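Local coordinates for extracellular solute-binding protein family 1 (Kribbella flavida, PDB 5IXP), which probably captures a solute, perhaps a sugar, outside the cell and delivers it to an ABC transporter, as related solute-binding proteins do, at residues A[1-5]-A[283-287]; A[124-130]-A[153-158]; A[166-171]-A[367-371]; A[181-187]-A[350-356]. All blocks are in the same frame, centred on the assembly; numbering follows the deposited sequence. Where two conformers were deposited one is given.

How the interactions relate
Interaction 1 is apart from the rest, on the opposite side of the chain's centre from interactions 2 and 3. It is partly buried and lays strand 2-8 of the sheet against the start of helix 284-294, largely by apolar contact. Interactions 2 and 3 are buried. Interaction 2 joins helix 122-127 to helix 144-157, mostly through an apolar cluster. Interaction 3 sets helix 167-175 against helix 356-371 and adds a carboxylate bond to a helix start. Interaction 4 pairs two loops, partly buried and much more polar, with waters inside. Interactions 3 and 4 involve the same helix 356-371 and touch where Trp171 packs on Tyr182.

Interaction 1: A[1-5]-A[283-287]; sequences PVELT and QPAEA
Val2 points its side chain at the start of helix 284-294 and rests between Gln283 and Glu286. Its CG1 does most of the touching. This methyl is anti to the backbone N (chi1 178°), which carries it out from the strand to the helix. It meets the amide carbon CD of Gln283 at 3.7 Å. The aliphatic CG of Glu286 lies 3.7 Å from the same Val2 CG1. Both longer side chains run obliquely to the valine, and both bend at chi2. Glu286 therefore offers its methylenes to Val2, not its carboxylate.

Leu4 points the same way, two residues along the strand. CD2 of Leu4 sits 3.9 Å from CB of Gln283, with the two side chains nearly perpendicular, and 4.3 Å from CB of Ala287. CD1 of Leu4 lies 3.7 Å from the backbone O of Glu286. Glu3, between them, points its side chain away from the helix. Its backbone N takes part: it donates to a water at 2.9 Å, and NE2 of Gln283 donates to the same water at 3.0 Å.

Gln283 is the N-cap residue of the helix. Val2 and Leu4 make backbone bonds to Lys29 of strand 28-34, and Thr5 bonds Ile58 of strand 58-62. Val28 touches both Leu4 and Glu286. The helix thus packs against the parallel part of the mixed sheet. The direct contact is largely apolar, methyls of Val2 and Leu4 against methylenes, an amide carbon and a carbonyl. Its polar link is a single water, so the attachment probably rests mainly on shape and the hydrophobic effect.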
# COMPACT_ATOMS: atom_id res chain seq x y z
N PRO A 1 22.93 20.84 22.57
CA PRO A 1 22.39 19.48 22.62
C PRO A 1 20.92 19.43 22.26
O PRO A 1 20.03 19.75 23.06
CB PRO A 1 22.61 19.08 24.08
CG PRO A 1 22.72 20.39 24.85
CD PRO A 1 22.76 21.53 23.85
N VAL A 2 20.68 19.02 21.03
CA VAL A 2 19.34 18.84 20.48
C VAL A 2 18.92 17.41 20.77
O VAL A 2 19.59 16.46 20.35
CB VAL A 2 19.33 19.13 18.97
CG1 VAL A 2 17.94 18.91 18.38
CG2 VAL A 2 19.83 20.55 18.70
N GLU A 3 17.82 17.23 21.49
CA GLU A 3 17.31 15.89 21.75
C GLU A 3 16.05 15.67 20.93
O GLU A 3 15.08 16.41 21.08
CB GLU A 3 17.08 15.64 23.24
CG GLU A 3 18.32 16.00 24.06
CD GLU A 3 18.27 15.51 25.50
OE1 GLU A 3 19.34 15.04 25.96
OE2 GLU A 3 17.22 15.60 26.15
N LEU A 4 16.08 14.67 20.06
CA LEU A 4 14.96 14.35 19.19
C LEU A 4 14.45 12.95 19.50
O LEU A 4 15.24 12.02 19.69
CB LEU A 4 15.38 14.38 17.72
CG LEU A 4 15.83 15.74 17.16
CD1 LEU A 4 16.31 15.60 15.71
CD2 LEU A 4 14.69 16.74 17.28
N THR A 5 13.13 12.81 19.56
CA THR A 5 12.48 11.51 19.62
C THR A 5 11.85 11.23 18.26
O THR A 5 11.35 12.15 17.61
CB THR A 5 11.41 11.44 20.70
OG1 THR A 5 10.60 12.63 20.65
CG2 THR A 5 12.03 11.31 22.08
N GLN A 283 11.69 21.42 18.43
CA GLN A 283 12.84 21.49 17.53
C GLN A 283 12.41 21.19 16.10
O GLN A 283 12.92 20.26 15.47
CB GLN A 283 13.93 20.50 17.96
CG GLN A 283 14.43 20.66 19.38
CD GLN A 283 15.62 21.58 19.46
OE1 GLN A 283 15.97 22.26 18.49
NE2 GLN A 283 16.25 21.62 20.62
N PRO A 284 11.47 21.96 15.54
CA PRO A 284 10.94 21.58 14.22
C PRO A 284 11.99 21.61 13.12
O PRO A 284 11.94 20.77 12.21
CB PRO A 284 9.82 22.61 13.98
CG PRO A 284 10.15 23.76 14.88
CD PRO A 284 10.79 23.16 16.08
N ALA A 285 12.96 22.53 13.17
CA ALA A 285 13.95 22.58 12.10
C ALA A 285 14.89 21.38 12.16
O ALA A 285 15.20 20.78 11.13
CB ALA A 285 14.72 23.89 12.16
N GLU A 286 15.35 21.02 13.36
CA GLU A 286 16.21 19.84 13.50
C GLU A 286 15.44 18.56 13.20
O GLU A 286 15.99 17.62 12.62
CB GLU A 286 16.82 19.78 14.90
CG GLU A 286 17.77 20.92 15.22
CD GLU A 286 19.12 20.79 14.52
OE1 GLU A 286 19.45 19.71 13.98
OE2 GLU A 286 19.85 21.78 14.53
N ALA A 287 14.17 18.51 13.62
CA ALA A 287 13.32 17.35 13.30
C ALA A 287 13.14 17.21 11.80
O ALA A 287 13.28 16.11 11.25
CB ALA A 287 11.96 17.48 13.99
O HOH W 1 16.28 19.37 22.62

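Interaction 2: A[124-130]-A[153-158]; sequences LFARAGL and RFKAKM
Ala128 and Phe154 meet at the centre of this contact. The CB of Ala128 lies 3.5 Å from CD1 of Phe154 and 3.6 Å from CG of Met158, a selenomethionine. CG of Met158 also lies over one face of the Phe154 ring, toward its rim. The ring edge faces the backbone of Leu124, with CE1 of Phe154 3.7 Å from Leu124 O. Phe154 has CG anti to its backbone N (chi1 175°), and this swings the ring from the helix flank to the 124-130 segment. With alanine in place of Phe154 the ring between Ala128 and Met158 is gone, which would probably open a gap there and set the Met158 chain free to shift.

Further out, the CE methyl of Met158 reaches CD2 of Leu124 at 3.8 Å and lies over one face of the Arg127 guanidinium. At the other end, CD2 of Leu130, in the conformer given, sits over the centre of the Arg153 guanidinium, 3.4 Å from its CZ. The extended Arg153 chain also gives a weak bond from NH2 to Gly129 O at 2.8 Å. A water bridges NE of Arg153 to Ala128 O.

Helix 122-127 ends in a Schellman motif, which sets Ala128 to Leu130 against the other segment. Gly129 has positive phi (82°), where a side chain would jam against the preceding carbonyl. Leu130 N bonds back to Phe125 O. Trp163 meets the rings of both Phe125 and Phe154. Leu124, Phe125 and Phe154 also touch Ala233, so the ends of helices 122-127 and 144-157 pack together against strand 232-238.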
# COMPACT_ATOMS: atom_id res chain seq x y z
N LEU A 124 -0.21 -23.87 -11.75
CA LEU A 124 -1.63 -23.85 -12.08
C LEU A 124 -1.87 -23.24 -13.46
O LEU A 124 -2.72 -23.73 -14.21
CB LEU A 124 -2.41 -23.09 -11.00
CG LEU A 124 -2.31 -23.65 -9.58
CD1 LEU A 124 -3.18 -22.85 -8.60
CD2 LEU A 124 -2.65 -25.15 -9.55
N PHE A 125 -1.11 -22.20 -13.81
CA PHE A 125 -1.22 -21.64 -15.16
C PHE A 125 -0.89 -22.70 -16.20
O PHE A 125 -1.62 -22.86 -17.19
CB PHE A 125 -0.29 -20.43 -15.32
CG PHE A 125 -0.90 -19.11 -14.88
CD1 PHE A 125 -1.74 -19.04 -13.77
CD2 PHE A 125 -0.60 -17.94 -15.58
CE1 PHE A 125 -2.27 -17.83 -13.36
CE2 PHE A 125 -1.13 -16.72 -15.17
CZ PHE A 125 -1.98 -16.66 -14.06
N ALA A 126 0.21 -23.43 -16.00
CA ALA A 126 0.60 -24.44 -16.98
C ALA A 126 -0.52 -25.45 -17.19
O ALA A 126 -0.88 -25.77 -18.33
CB ALA A 126 1.88 -25.14 -16.51
N ARG A 127 -1.09 -25.95 -16.09
CA ARG A 127 -2.12 -26.98 -16.17
C ARG A 127 -3.40 -26.45 -16.79
O ARG A 127 -4.20 -27.22 -17.35
CB ARG A 127 -2.38 -27.54 -14.76
CG ARG A 127 -1.21 -28.35 -14.22
CD ARG A 127 -1.28 -28.60 -12.72
NE ARG A 127 -2.64 -28.89 -12.26
CZ ARG A 127 -3.02 -28.88 -10.98
NH1 ARG A 127 -2.13 -28.60 -10.02
NH2 ARG A 127 -4.28 -29.14 -10.65
N ALA A 128 -3.63 -25.14 -16.70
CA ALA A 128 -4.82 -24.53 -17.27
C ALA A 128 -4.64 -24.13 -18.72
O ALA A 128 -5.58 -23.61 -19.33
CB ALA A 128 -5.23 -23.31 -16.44
N GLY A 129 -3.46 -24.35 -19.30
CA GLY A 129 -3.22 -23.94 -20.67
C GLY A 129 -2.85 -22.49 -20.85
O GLY A 129 -2.79 -22.02 -21.99
N LEU A 130 -2.60 -21.76 -19.76
CA LEU A 130 -2.16 -20.38 -19.82
C LEU A 130 -0.66 -20.31 -20.09
O LEU A 130 0.06 -21.29 -19.89
CB LEU A 130 -2.46 -19.67 -18.50
CG LEU A 130 -3.92 -19.26 -18.28
CD1 LEU A 130 -4.13 -18.75 -16.86
CD2 LEU A 130 -4.31 -18.20 -19.30
N ARG A 153 -11.41 -17.92 -18.20
CA ARG A 153 -10.72 -18.94 -18.99
C ARG A 153 -10.04 -19.95 -18.07
O ARG A 153 -10.17 -21.17 -18.26
CB ARG A 153 -9.72 -18.26 -19.92
CG ARG A 153 -8.72 -19.20 -20.57
CD ARG A 153 -7.65 -18.45 -21.37
NE ARG A 153 -6.57 -19.35 -21.75
CZ ARG A 153 -5.47 -18.99 -22.41
NH1 ARG A 153 -5.29 -17.73 -22.77
NH2 ARG A 153 -4.54 -19.90 -22.70
N PHE A 154 -9.30 -19.46 -17.08
CA PHE A 154 -8.66 -20.32 -16.09
C PHE A 154 -9.69 -21.19 -15.38
O PHE A 154 -9.52 -22.41 -15.27
CB PHE A 154 -7.89 -19.47 -15.07
CG PHE A 154 -7.29 -20.27 -13.94
CD1 PHE A 154 -6.02 -20.83 -14.06
CD2 PHE A 154 -7.98 -20.44 -12.74
CE1 PHE A 154 -5.46 -21.57 -13.02
CE2 PHE A 154 -7.43 -21.18 -11.70
CZ PHE A 154 -6.17 -21.74 -11.84
N LYS A 155 -10.75 -20.57 -14.86
CA LYS A 155 -11.72 -21.29 -14.05
C LYS A 155 -12.39 -22.41 -14.84
O LYS A 155 -12.68 -23.48 -14.29
CB LYS A 155 -12.77 -20.31 -13.52
CG LYS A 155 -13.70 -20.90 -12.49
CD LYS A 155 -12.94 -21.34 -11.27
CE LYS A 155 -13.86 -21.95 -10.24
NZ LYS A 155 -13.25 -23.16 -9.64
N ALA A 156 -12.64 -22.17 -16.13
CA ALA A 156 -13.29 -23.19 -16.95
C ALA A 156 -12.47 -24.47 -17.01
O ALA A 156 -13.03 -25.56 -17.16
CB ALA A 156 -13.55 -22.64 -18.35
N LYS A 157 -11.15 -24.35 -16.88
CA LYS A 157 -10.24 -25.48 -16.91
C LYS A 157 -9.89 -26.01 -15.53
O LYS A 157 -9.34 -27.11 -15.43
CB LYS A 157 -8.95 -25.08 -17.63
CG LYS A 157 -9.17 -24.47 -19.00
CD LYS A 157 -9.21 -25.55 -20.06
CE LYS A 157 -7.92 -26.33 -20.03
NZ LYS A 157 -8.07 -27.69 -20.59
N MSE A 158 -10.17 -25.26 -14.48
CA MSE A 158 -9.67 -25.59 -13.15
C MSE A 158 -10.76 -25.46 -12.10
O MSE A 158 -10.77 -24.51 -11.31
CB MSE A 158 -8.49 -24.67 -12.79
CG MSE A 158 -7.39 -24.63 -13.85
SE MSE A 158 -6.34 -26.28 -13.81
CE MSE A 158 -5.13 -25.81 -12.34
O HOH W 2 -6.38 -22.04 -21.42

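Interaction 3: A[166-171]-A[367-371]; sequences SAVLTW and LARVD
Leu367 and Asp371, one turn apart on helix 356-371, both hold CG anti to the backbone N (chi1 -160° for Asp371). Both side chains are thereby carried across to Ala167. The CG of Leu367 lies 3.9 Å from CB of Ala167. Its CD2 reaches further, to 3.4 Å from CB of Trp171, a tight approach.

Asp371 meets the start of the facing helix. Its OD2 accepts from Ala167 N at 3.0 Å, nearly straight at 171°, with the donor above the carboxylate plane. The same OD2 takes a bond from a water at 2.8 Å, and that water accepts from Val168 N. OD1 of Asp371 is held by Ser213. The negative group thus sits by the first turn of a helix, where the dipole probably favours it. Ser166, the N-cap residue, adds its own capping bond from Leu169 N to OG at 3.2 Å. An asparagine here has no charge, and would probably leave Ala167 N or Ser213 without its acceptor.

Beside this, CG2 of Val168 packs on CB of Ala368 at 3.9 Å. The two short helical segments run roughly antiparallel, at 139°, with axes 9.6 Å apart. Helix 195-209 closes one flank, with Ile204 on Ala167 and Trp201 on Leu367. Helix 377-392 touches Val370, and NE1 of Trp171 bonds Asn360 earlier on helix 356-371.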
# COMPACT_ATOMS: atom_id res chain seq x y z
N SER A 166 -9.52 -13.02 -2.63
CA SER A 166 -10.78 -12.48 -2.10
C SER A 166 -11.27 -11.32 -2.95
O SER A 166 -10.49 -10.62 -3.60
CB SER A 166 -10.65 -12.02 -0.63
OG SER A 166 -9.86 -10.84 -0.48
N ALA A 167 -12.59 -11.13 -2.93
CA ALA A 167 -13.19 -9.98 -3.60
C ALA A 167 -12.69 -8.67 -2.99
O ALA A 167 -12.46 -7.69 -3.71
CB ALA A 167 -14.72 -10.05 -3.53
N VAL A 168 -12.52 -8.64 -1.67
CA VAL A 168 -12.15 -7.39 -1.00
C VAL A 168 -10.78 -6.91 -1.46
O VAL A 168 -10.59 -5.73 -1.78
CB VAL A 168 -12.21 -7.55 0.53
CG1 VAL A 168 -11.49 -6.39 1.23
CG2 VAL A 168 -13.66 -7.59 0.99
N LEU A 169 -9.79 -7.81 -1.52
CA LEU A 169 -8.47 -7.34 -1.95
C LEU A 169 -8.48 -6.91 -3.42
O LEU A 169 -7.77 -5.97 -3.79
CB LEU A 169 -7.39 -8.39 -1.71
CG LEU A 169 -6.94 -8.59 -0.25
CD1 LEU A 169 -5.64 -9.39 -0.17
CD2 LEU A 169 -6.79 -7.26 0.47
N THR A 170 -9.29 -7.56 -4.26
CA THR A 170 -9.44 -7.09 -5.63
C THR A 170 -10.08 -5.71 -5.66
O THR A 170 -9.68 -4.84 -6.47
CB THR A 170 -10.28 -8.09 -6.44
OG1 THR A 170 -9.72 -9.41 -6.31
CG2 THR A 170 -10.31 -7.70 -7.92
N TRP A 171 -11.06 -5.47 -4.79
CA TRP A 171 -11.67 -4.15 -4.65
C TRP A 171 -10.64 -3.10 -4.26
O TRP A 171 -10.62 -2.00 -4.82
CB TRP A 171 -12.79 -4.22 -3.61
CG TRP A 171 -13.28 -2.88 -3.08
CD1 TRP A 171 -12.79 -2.18 -2.00
CD2 TRP A 171 -14.39 -2.12 -3.58
NE1 TRP A 171 -13.52 -1.03 -1.81
CE2 TRP A 171 -14.51 -0.97 -2.76
CE3 TRP A 171 -15.28 -2.29 -4.64
CZ2 TRP A 171 -15.49 0.01 -2.98
CZ3 TRP A 171 -16.26 -1.33 -4.85
CH2 TRP A 171 -16.35 -0.19 -4.03
N LEU A 367 -18.93 -5.97 0.60
CA LEU A 367 -18.45 -6.83 -0.46
C LEU A 367 -18.07 -8.21 0.08
O LEU A 367 -18.31 -9.22 -0.58
CB LEU A 367 -17.27 -6.17 -1.18
CG LEU A 367 -16.72 -6.94 -2.39
CD1 LEU A 367 -17.83 -7.24 -3.39
CD2 LEU A 367 -15.60 -6.13 -3.04
N ALA A 368 -17.50 -8.26 1.29
CA ALA A 368 -17.17 -9.54 1.89
C ALA A 368 -18.43 -10.37 2.14
O ALA A 368 -18.41 -11.60 1.98
CB ALA A 368 -16.40 -9.34 3.20
N ARG A 369 -19.52 -9.72 2.54
CA ARG A 369 -20.77 -10.46 2.74
C ARG A 369 -21.27 -11.06 1.43
O ARG A 369 -21.76 -12.19 1.41
CB ARG A 369 -21.84 -9.55 3.36
CG ARG A 369 -21.56 -9.18 4.83
CD ARG A 369 -22.77 -8.52 5.49
NE ARG A 369 -23.20 -7.30 4.80
CZ ARG A 369 -22.77 -6.08 5.08
NH1 ARG A 369 -21.86 -5.88 6.04
NH2 ARG A 369 -23.24 -5.04 4.40
N VAL A 370 -21.13 -10.33 0.32
CA VAL A 370 -21.46 -10.90 -0.99
C VAL A 370 -20.54 -12.06 -1.31
O VAL A 370 -20.98 -13.13 -1.74
CB VAL A 370 -21.40 -9.83 -2.08
CG1 VAL A 370 -21.70 -10.46 -3.43
CG2 VAL A 370 -22.37 -8.70 -1.79
N ASP A 371 -19.23 -11.84 -1.15
CA ASP A 371 -18.23 -12.86 -1.47
C ASP A 371 -18.51 -14.15 -0.72
O ASP A 371 -18.41 -15.25 -1.29
CB ASP A 371 -16.84 -12.31 -1.14
CG ASP A 371 -15.70 -13.04 -1.86
OD1 ASP A 371 -15.93 -13.75 -2.87
OD2 ASP A 371 -14.55 -12.87 -1.41
O HOH W 3 -14.04 -10.58 0.05

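Interaction 4: A[181-187]-A[350-356]; sequences AYYSNQD and QHKGPRD
His351 and Asp187 form a histidine-carboxylate hydrogen bond. NE2 of His351 donates to OD1 of Asp187, close to straight at 162°; the 2.4 Å separation is shorter than expected, so the exact length is doubtful. The CG of His351 is anti to its backbone N (chi1 176°), which reaches the ring across to the type I turn from Ser184 to Asp187. Ring and carboxylate planes are 27° apart, and OD1 meets the imidazole at its edge. One face of the ring has Asn185 O over it and the other Gly353 N, both toward the rim. Ser184 OG accepts from Gln186 N, an ST turn.

Tyr183 carries the largest packing surface of its loop. CA of Gly353 sits over the centre of its ring, 3.3 Å from the centroid, a CH-pi contact. A side chain at Gly353 would run into this ring. The phenol OH of Tyr183 accepts from Arg355 N at 3.0 Å.

Two waters take the backbone N-H groups of Ala181, Tyr182 and Tyr183, and can donate to His351 O. One accepts from Ala181 N and Tyr183 N, the other from Tyr182 N at 2.9 Å. OD1 of Asp356 lies 2.6 Å from the second water. Asp356 OD1 further takes a weak bond from Gly353 N and lies at the ring edges of Tyr182 and Tyr183.

Tyr182 OH bonds Asn360, and NE2 of Gln350 bonds the carbonyls of Arg175 and Leu178. The loop after helix 167-175 is thus fastened to the loop leading into helix 356-371, whose Ile359 packs on both tyrosines.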
# COMPACT_ATOMS: atom_id res chain seq x y z
N ALA A 181 -13.14 8.33 -5.69
CA ALA A 181 -13.82 7.21 -5.08
C ALA A 181 -14.95 7.74 -4.22
O ALA A 181 -16.11 7.79 -4.65
CB ALA A 181 -12.85 6.35 -4.27
N TYR A 182 -14.63 8.20 -3.02
CA TYR A 182 -15.67 8.63 -2.10
C TYR A 182 -15.82 10.14 -2.01
O TYR A 182 -16.87 10.61 -1.57
CB TYR A 182 -15.38 8.05 -0.71
CG TYR A 182 -15.22 6.55 -0.72
CD1 TYR A 182 -16.20 5.73 -1.30
CD2 TYR A 182 -14.10 5.95 -0.17
CE1 TYR A 182 -16.05 4.35 -1.31
CE2 TYR A 182 -13.95 4.57 -0.17
CZ TYR A 182 -14.92 3.77 -0.74
OH TYR A 182 -14.77 2.40 -0.74
N TYR A 183 -14.81 10.91 -2.43
CA TYR A 183 -14.80 12.34 -2.18
C TYR A 183 -14.51 13.13 -3.45
O TYR A 183 -13.72 12.71 -4.30
CB TYR A 183 -13.75 12.71 -1.13
CG TYR A 183 -14.12 12.36 0.29
CD1 TYR A 183 -14.84 13.24 1.07
CD2 TYR A 183 -13.75 11.14 0.84
CE1 TYR A 183 -15.17 12.93 2.38
CE2 TYR A 183 -14.08 10.81 2.15
CZ TYR A 183 -14.79 11.71 2.91
OH TYR A 183 -15.12 11.40 4.21
N SER A 184 -15.14 14.29 -3.54
CA SER A 184 -14.67 15.33 -4.44
C SER A 184 -13.41 15.98 -3.87
O SER A 184 -13.04 15.76 -2.71
CB SER A 184 -15.74 16.39 -4.64
OG SER A 184 -15.76 17.29 -3.54
N ASN A 185 -12.78 16.82 -4.68
CA ASN A 185 -11.56 17.49 -4.23
C ASN A 185 -11.80 18.50 -3.12
O ASN A 185 -10.84 18.92 -2.48
CB ASN A 185 -10.88 18.16 -5.42
CG ASN A 185 -10.04 17.20 -6.21
OD1 ASN A 185 -9.31 16.39 -5.64
ND2 ASN A 185 -10.15 17.26 -7.53
N GLN A 186 -13.05 18.88 -2.87
CA GLN A 186 -13.38 19.76 -1.75
C GLN A 186 -13.94 18.99 -0.56
O GLN A 186 -14.72 19.54 0.22
CB GLN A 186 -14.36 20.85 -2.19
CG GLN A 186 -13.86 21.70 -3.35
CD GLN A 186 -14.15 21.08 -4.71
OE1 GLN A 186 -15.03 20.23 -4.84
NE2 GLN A 186 -13.39 21.49 -5.72
N ASP A 187 -13.54 17.73 -0.40
CA ASP A 187 -13.95 16.87 0.72
C ASP A 187 -15.46 16.69 0.79
O ASP A 187 -16.03 16.52 1.87
CB ASP A 187 -13.41 17.40 2.05
CG ASP A 187 -11.93 17.16 2.21
OD1 ASP A 187 -11.42 16.19 1.60
OD2 ASP A 187 -11.27 17.92 2.95
N GLN A 350 -6.62 10.25 -6.89
CA GLN A 350 -7.81 10.17 -6.05
C GLN A 350 -7.60 10.94 -4.75
O GLN A 350 -6.65 10.68 -4.02
CB GLN A 350 -8.13 8.70 -5.78
CG GLN A 350 -9.16 8.42 -4.75
CD GLN A 350 -9.34 6.94 -4.59
OE1 GLN A 350 -9.47 6.43 -3.48
NE2 GLN A 350 -9.35 6.22 -5.72
N HIS A 351 -8.50 11.88 -4.47
CA HIS A 351 -8.47 12.58 -3.19
C HIS A 351 -9.09 11.70 -2.11
O HIS A 351 -10.13 11.07 -2.32
CB HIS A 351 -9.22 13.90 -3.30
CG HIS A 351 -9.31 14.64 -2.00
ND1 HIS A 351 -8.20 15.07 -1.32
CD2 HIS A 351 -10.38 15.01 -1.26
CE1 HIS A 351 -8.58 15.68 -0.21
NE2 HIS A 351 -9.90 15.65 -0.15
N LYS A 352 -8.44 11.66 -0.95
CA LYS A 352 -8.94 10.93 0.21
C LYS A 352 -9.45 11.93 1.23
O LYS A 352 -8.67 12.72 1.77
CB LYS A 352 -7.85 10.06 0.84
CG LYS A 352 -7.02 9.25 -0.13
CD LYS A 352 -7.61 7.89 -0.36
CE LYS A 352 -6.67 7.03 -1.20
NZ LYS A 352 -7.15 5.64 -1.27
N GLY A 353 -10.75 11.89 1.52
CA GLY A 353 -11.35 12.82 2.44
C GLY A 353 -11.24 12.40 3.90
O GLY A 353 -10.66 11.37 4.23
N PRO A 354 -11.84 13.20 4.79
CA PRO A 354 -11.55 13.05 6.23
C PRO A 354 -12.00 11.73 6.83
O PRO A 354 -11.49 11.35 7.89
CB PRO A 354 -12.32 14.22 6.87
CG PRO A 354 -12.61 15.16 5.75
CD PRO A 354 -12.76 14.32 4.52
N ARG A 355 -12.94 11.03 6.21
CA ARG A 355 -13.42 9.77 6.75
C ARG A 355 -13.26 8.64 5.74
O ARG A 355 -14.06 7.70 5.72
CB ARG A 355 -14.87 9.91 7.22
CG ARG A 355 -15.02 10.86 8.42
CD ARG A 355 -15.75 10.17 9.57
NE ARG A 355 -14.83 9.68 10.58
CZ ARG A 355 -15.21 8.98 11.65
NH1 ARG A 355 -16.49 8.67 11.83
NH2 ARG A 355 -14.30 8.56 12.54
N ASP A 356 -12.21 8.71 4.92
CA ASP A 356 -12.06 7.77 3.81
C ASP A 356 -11.97 6.33 4.30
O ASP A 356 -12.59 5.43 3.72
CB ASP A 356 -10.84 8.13 2.98
CG ASP A 356 -11.03 7.81 1.51
OD1 ASP A 356 -11.67 8.62 0.81
OD2 ASP A 356 -10.56 6.74 1.06
O HOH W 4 -12.12 10.38 -4.09
O HOH W 5 -12.05 8.70 -1.73